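Local atomic coordinates of rubisco operon transcriptional regulator (Synechocystis sp., PDB entry 5Y2W), a protein that probably represses transcription of carbon-acquisition genes as a LysR-type regulator, binding 2-phosphoglycolate through its regulatory domain. Residues G141-G153 / L159-L173. Residues are numbered along the deposited sequence; the frame is centred on the assembly and turned at random.
Sequences GSNEAIKQAIAGG and LSQHTLVSEGARSEL
Lys147, Leu159 and Leu173 carry this contact, in which helix 143-151 of a LysR-type effector-binding domain, a fold of the periplasmic-binding-protein type, packs against the end of strand 157-160, the turn that follows and the start of strand 173-176. Lys147 reaches across with its aliphatic part first: Lys147 CG lies 3.7 Å from Leu159 CD1, while its CD sits 3.9 Å from Leu173 CD1, so the two leucines line the lysine stem. A bend at chi3 (-73°) then turns the ammonium toward the 161-163 turn, where Lys147 NZ donates to Thr163 O at 2.7 Å, tilted 29° from the carbonyl plane. Lys147 NZ also forms a salt bridge with Glu167 OE1 at 3.0 Å, met on the anti side of the carboxylate. Ser171 OG holds the other oxygen, Glu167 OE2, and so helps fix the carboxylate's rotation. A methionine in place of Lys147 would probably leave Thr163 O and the Glu167 carboxylate without their charged mate and the loop less tied to the helix. Farther along the helix, the other methyl of Leu173, CD2, meets Ile150 CG2 at 3.6 Å, the two side chains crossing almost at right angles. Toward the bound 2-phosphoglycolate, Asn143 packs its CB on Thr163 CG2, while its amide bonds to Arg113 and Thr19, both residues of the ligand pocket. Leu159 CD2 touches Ile146 CD1 and also Asn143 OD1, an oxygen that accepts from a water at 2.8 Å; that water in turn accepts from Ser160 N.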
loop_
_atom_site.group_PDB
_atom_site.type_symbol
_atom_site.label_atom_id
_atom_site.label_comp_id
_atom_site.label_asym_id
_atom_site.label_seq_id
_atom_site.Cartn_x
_atom_site.Cartn_y
_atom_site.Cartn_z
ATOM N N GLY A 141 8.713 -2.658 3.222
ATOM C CA GLY A 141 8.173 -2.629 1.877
ATOM C C GLY A 141 6.817 -1.933 1.628
ATOM O O GLY A 141 5.954 -2.471 0.926
ATOM N N SER A 142 6.635 -0.726 2.131
ATOM C CA SER A 142 5.398 0.002 1.910
ATOM C C SER A 142 5.609 1.374 2.453
ATOM O O SER A 142 6.190 1.522 3.533
ATOM C CB SER A 142 4.280 -0.666 2.696
ATOM O OG SER A 142 3.260 0.231 3.067
ATOM N N ASN A 143 5.193 2.395 1.714
ATOM C CA ASN A 143 5.178 3.760 2.256
ATOM C C ASN A 143 4.365 3.903 3.535
ATOM O O ASN A 143 4.717 4.700 4.418
ATOM C CB ASN A 143 4.708 4.771 1.216
ATOM C CG ASN A 143 5.572 4.750 -0.046
ATOM O OD1 ASN A 143 6.777 5.052 -0.028
ATOM N ND2 ASN A 143 4.956 4.364 -1.152
ATOM N N GLU A 144 3.270 3.175 3.649
ATOM C CA GLU A 144 2.389 3.378 4.796
ATOM C C GLU A 144 3.117 2.761 5.981
ATOM O O GLU A 144 3.131 3.311 7.027
ATOM C CB GLU A 144 1.037 2.682 4.642
ATOM C CG GLU A 144 0.567 2.560 3.203
ATOM C CD GLU A 144 0.221 3.919 2.693
ATOM O OE1 GLU A 144 -0.490 4.576 3.501
ATOM O OE2 GLU A 144 0.680 4.339 1.567
ATOM N N ALA A 145 3.735 1.606 5.777
ATOM C CA ALA A 145 4.500 0.925 6.855
ATOM C C ALA A 145 5.555 1.858 7.404
ATOM O O ALA A 145 5.687 1.947 8.601
ATOM C CB ALA A 145 5.158 -0.324 6.315
ATOM N N ILE A 146 6.261 2.576 6.501
ATOM C CA ILE A 146 7.257 3.479 6.898
ATOM C C ILE A 146 6.688 4.656 7.660
ATOM O O ILE A 146 7.251 5.056 8.682
ATOM C CB ILE A 146 8.107 3.990 5.721
ATOM C CG1 ILE A 146 8.908 2.855 5.138
ATOM C CG2 ILE A 146 9.051 5.056 6.228
ATOM C CD1 ILE A 146 9.726 3.196 3.919
ATOM N N LYS A 147 5.565 5.209 7.242
ATOM C CA LYS A 147 4.966 6.309 8.041
ATOM C C LYS A 147 4.579 5.847 9.467
ATOM O O LYS A 147 4.742 6.588 10.442
ATOM C CB LYS A 147 3.730 6.855 7.383
ATOM C CG LYS A 147 4.065 7.625 6.106
ATOM C CD LYS A 147 2.855 8.364 5.570
ATOM C CE LYS A 147 1.814 7.457 4.924
ATOM N NZ LYS A 147 0.591 8.279 4.737
ATOM N N GLN A 148 3.962 4.679 9.562
ATOM C CA GLN A 148 3.724 4.052 10.864
ATOM C C GLN A 148 5.013 3.895 11.673
ATOM O O GLN A 148 5.050 4.231 12.817
ATOM C CB GLN A 148 3.094 2.666 10.688
ATOM C CG GLN A 148 1.592 2.683 10.611
ATOM C CD GLN A 148 0.946 3.187 11.882
ATOM O OE1 GLN A 148 1.442 2.981 12.989
ATOM N NE2 GLN A 148 -0.136 3.908 11.720
ATOM N N ALA A 149 6.078 3.403 11.071
ATOM C CA ALA A 149 7.332 3.262 11.848
ATOM C C ALA A 149 7.883 4.586 12.375
ATOM O O ALA A 149 8.344 4.688 13.536
ATOM C CB ALA A 149 8.378 2.497 11.062
ATOM N N ILE A 150 7.758 5.630 11.561
ATOM C CA ILE A 150 8.254 6.913 11.948
ATOM C C ILE A 150 7.398 7.405 13.097
ATOM O O ILE A 150 7.916 7.931 14.059
ATOM C CB ILE A 150 8.161 7.928 10.831
ATOM C CG1 ILE A 150 9.103 7.550 9.691
ATOM C CG2 ILE A 150 8.462 9.340 11.341
ATOM C CD1 ILE A 150 8.775 8.318 8.433
ATOM N N ALA A 151 6.083 7.286 12.954
ATOM C CA ALA A 151 5.179 7.702 14.003
ATOM C C ALA A 151 5.478 6.927 15.292
ATOM O O ALA A 151 5.335 7.487 16.350
ATOM C CB ALA A 151 3.749 7.484 13.598
ATOM N N GLY A 152 5.880 5.653 15.206
ATOM C CA GLY A 152 6.237 4.885 16.421
ATOM C C GLY A 152 7.680 5.095 16.871
ATOM O O GLY A 152 8.206 4.284 17.640
ATOM N N GLY A 153 8.351 6.128 16.339
ATOM C CA GLY A 153 9.644 6.554 16.856
ATOM C C GLY A 153 10.783 5.710 16.341
ATOM O O GLY A 153 11.854 5.719 16.895
ATOM N N LEU A 159 10.347 9.841 1.698
ATOM C CA LEU A 159 9.244 9.313 0.942
ATOM C C LEU A 159 8.741 10.437 0.015
ATOM O O LEU A 159 8.997 11.619 0.260
ATOM C CB LEU A 159 8.086 8.951 1.889
ATOM C CG LEU A 159 8.194 7.850 2.951
ATOM C CD1 LEU A 159 6.940 7.788 3.828
ATOM C CD2 LEU A 159 8.436 6.560 2.247
ATOM N N SER A 160 7.960 10.064 -0.985
ATOM C CA SER A 160 7.191 11.030 -1.770
ATOM C C SER A 160 6.310 11.833 -0.887
ATOM O O SER A 160 5.577 11.288 -0.063
ATOM C CB SER A 160 6.285 10.334 -2.788
ATOM O OG SER A 160 5.549 11.315 -3.479
ATOM N N GLN A 161 6.346 13.128 -1.094
ATOM C CA GLN A 161 5.421 14.032 -0.460
ATOM C C GLN A 161 3.971 13.702 -0.721
ATOM O O GLN A 161 3.124 14.065 0.082
ATOM C CB GLN A 161 5.660 15.428 -0.987
ATOM C CG GLN A 161 5.163 16.515 -0.057
ATOM C CD GLN A 161 5.972 17.767 -0.197
ATOM O OE1 GLN A 161 6.618 17.977 -1.206
ATOM N NE2 GLN A 161 5.936 18.607 0.799
ATOM N N HIS A 162 3.666 13.001 -1.827
ATOM C CA HIS A 162 2.276 12.583 -2.088
ATOM C C HIS A 162 1.786 11.614 -1.032
ATOM O O HIS A 162 0.587 11.439 -0.917
ATOM C CB HIS A 162 2.135 11.924 -3.458
ATOM C CG HIS A 162 2.460 12.853 -4.592
ATOM N ND1 HIS A 162 1.660 13.921 -4.915
ATOM C CD2 HIS A 162 3.508 12.903 -5.447
ATOM C CE1 HIS A 162 2.199 14.597 -5.916
ATOM N NE2 HIS A 162 3.326 14.002 -6.256
ATOM N N THR A 163 2.689 10.960 -0.283
ATOM C CA THR A 163 2.226 9.975 0.733
ATOM C C THR A 163 1.664 10.684 1.971
ATOM O O THR A 163 0.928 10.083 2.756
ATOM C CB THR A 163 3.347 9.033 1.215
ATOM O OG1 THR A 163 4.352 9.797 1.862
ATOM C CG2 THR A 163 3.969 8.203 0.061
ATOM N N LEU A 164 2.041 11.950 2.150
ATOM C CA LEU A 164 1.560 12.782 3.265
ATOM C C LEU A 164 0.186 13.460 3.066
ATOM O O LEU A 164 -0.233 14.222 3.905
ATOM C CB LEU A 164 2.585 13.874 3.568
ATOM C CG LEU A 164 4.007 13.409 3.916
ATOM C CD1 LEU A 164 4.934 14.622 3.939
ATOM C CD2 LEU A 164 4.020 12.611 5.230
ATOM N N VAL A 165 -0.494 13.168 1.970
ATOM C CA VAL A 165 -1.801 13.765 1.656
ATOM C C VAL A 165 -2.893 13.196 2.574
ATOM O O VAL A 165 -3.871 13.881 2.886
ATOM C CB VAL A 165 -2.109 13.559 0.146
ATOM C CG1 VAL A 165 -3.501 14.036 -0.265
ATOM C CG2 VAL A 165 -1.000 14.217 -0.670
ATOM N N SER A 166 -2.682 11.960 3.020
ATOM C CA SER A 166 -3.528 11.297 4.006
ATOM C C SER A 166 -3.373 11.860 5.417
ATOM O O SER A 166 -4.276 11.741 6.232
ATOM C CB SER A 166 -3.143 9.833 4.064
ATOM O OG SER A 166 -3.439 9.209 2.826
ATOM N N GLU A 167 -2.214 12.437 5.719
ATOM C CA GLU A 167 -1.953 12.966 7.067
ATOM C C GLU A 167 -2.791 14.184 7.362
ATOM O O GLU A 167 -2.661 15.210 6.701
ATOM C CB GLU A 167 -0.477 13.382 7.243
ATOM C CG GLU A 167 0.490 12.271 6.974
ATOM C CD GLU A 167 0.160 11.058 7.793
ATOM O OE1 GLU A 167 -0.076 9.998 7.165
ATOM O OE2 GLU A 167 0.120 11.202 9.052
ATOM N N GLY A 168 -3.602 14.098 8.396
ATOM C CA GLY A 168 -4.290 15.279 8.864
ATOM C C GLY A 168 -4.186 15.415 10.356
ATOM O O GLY A 168 -3.470 14.653 11.010
ATOM N N ALA A 169 -4.876 16.432 10.867
ATOM C CA ALA A 169 -5.292 16.483 12.255
ATOM C C ALA A 169 -4.059 16.284 13.148
ATOM O O ALA A 169 -3.095 17.064 13.065
ATOM C CB ALA A 169 -6.369 15.416 12.495
ATOM N N ARG A 170 -4.095 15.239 13.978
ATOM C CA ARG A 170 -2.993 14.898 14.865
ATOM C C ARG A 170 -1.949 14.102 14.102
ATOM O O ARG A 170 -1.692 12.946 14.443
ATOM C CB ARG A 170 -3.527 14.071 16.060
ATOM C CG ARG A 170 -2.485 13.631 17.102
ATOM C CD ARG A 170 -1.976 14.806 17.916
ATOM N NE ARG A 170 -0.554 14.700 18.197
ATOM C CZ ARG A 170 0.159 15.635 18.823
ATOM N NH1 ARG A 170 1.457 15.444 19.027
ATOM N NH2 ARG A 170 -0.407 16.762 19.253
ATOM N N SER A 171 -1.363 14.691 13.058
ATOM C CA SER A 171 -0.276 13.996 12.415
ATOM C C SER A 171 1.009 14.250 13.208
ATOM O O SER A 171 1.393 15.366 13.523
ATOM C CB SER A 171 -0.071 14.348 10.952
ATOM O OG SER A 171 0.849 13.401 10.400
ATOM N N GLU A 172 1.642 13.144 13.516
ATOM C CA GLU A 172 2.895 13.090 14.219
ATOM C C GLU A 172 4.084 13.378 13.297
ATOM O O GLU A 172 5.191 13.595 13.775
ATOM C CB GLU A 172 3.018 11.661 14.783
ATOM C CG GLU A 172 2.089 11.400 15.963
ATOM C CD GLU A 172 2.617 12.089 17.206
ATOM O OE1 GLU A 172 3.173 11.375 18.001
ATOM O OE2 GLU A 172 2.559 13.320 17.346
ATOM N N LEU A 173 3.832 13.391 11.988
ATOM C CA LEU A 173 4.868 13.420 10.983
ATOM C C LEU A 173 5.184 14.831 10.591
ATOM O O LEU A 173 4.348 15.664 10.609
ATOM C CB LEU A 173 4.422 12.683 9.733
ATOM C CG LEU A 173 3.985 11.279 9.997
ATOM C CD1 LEU A 173 3.714 10.684 8.620
ATOM C CD2 LEU A 173 5.073 10.530 10.769
HETATM O O HOH W 1 8.001 7.132 -1.520
#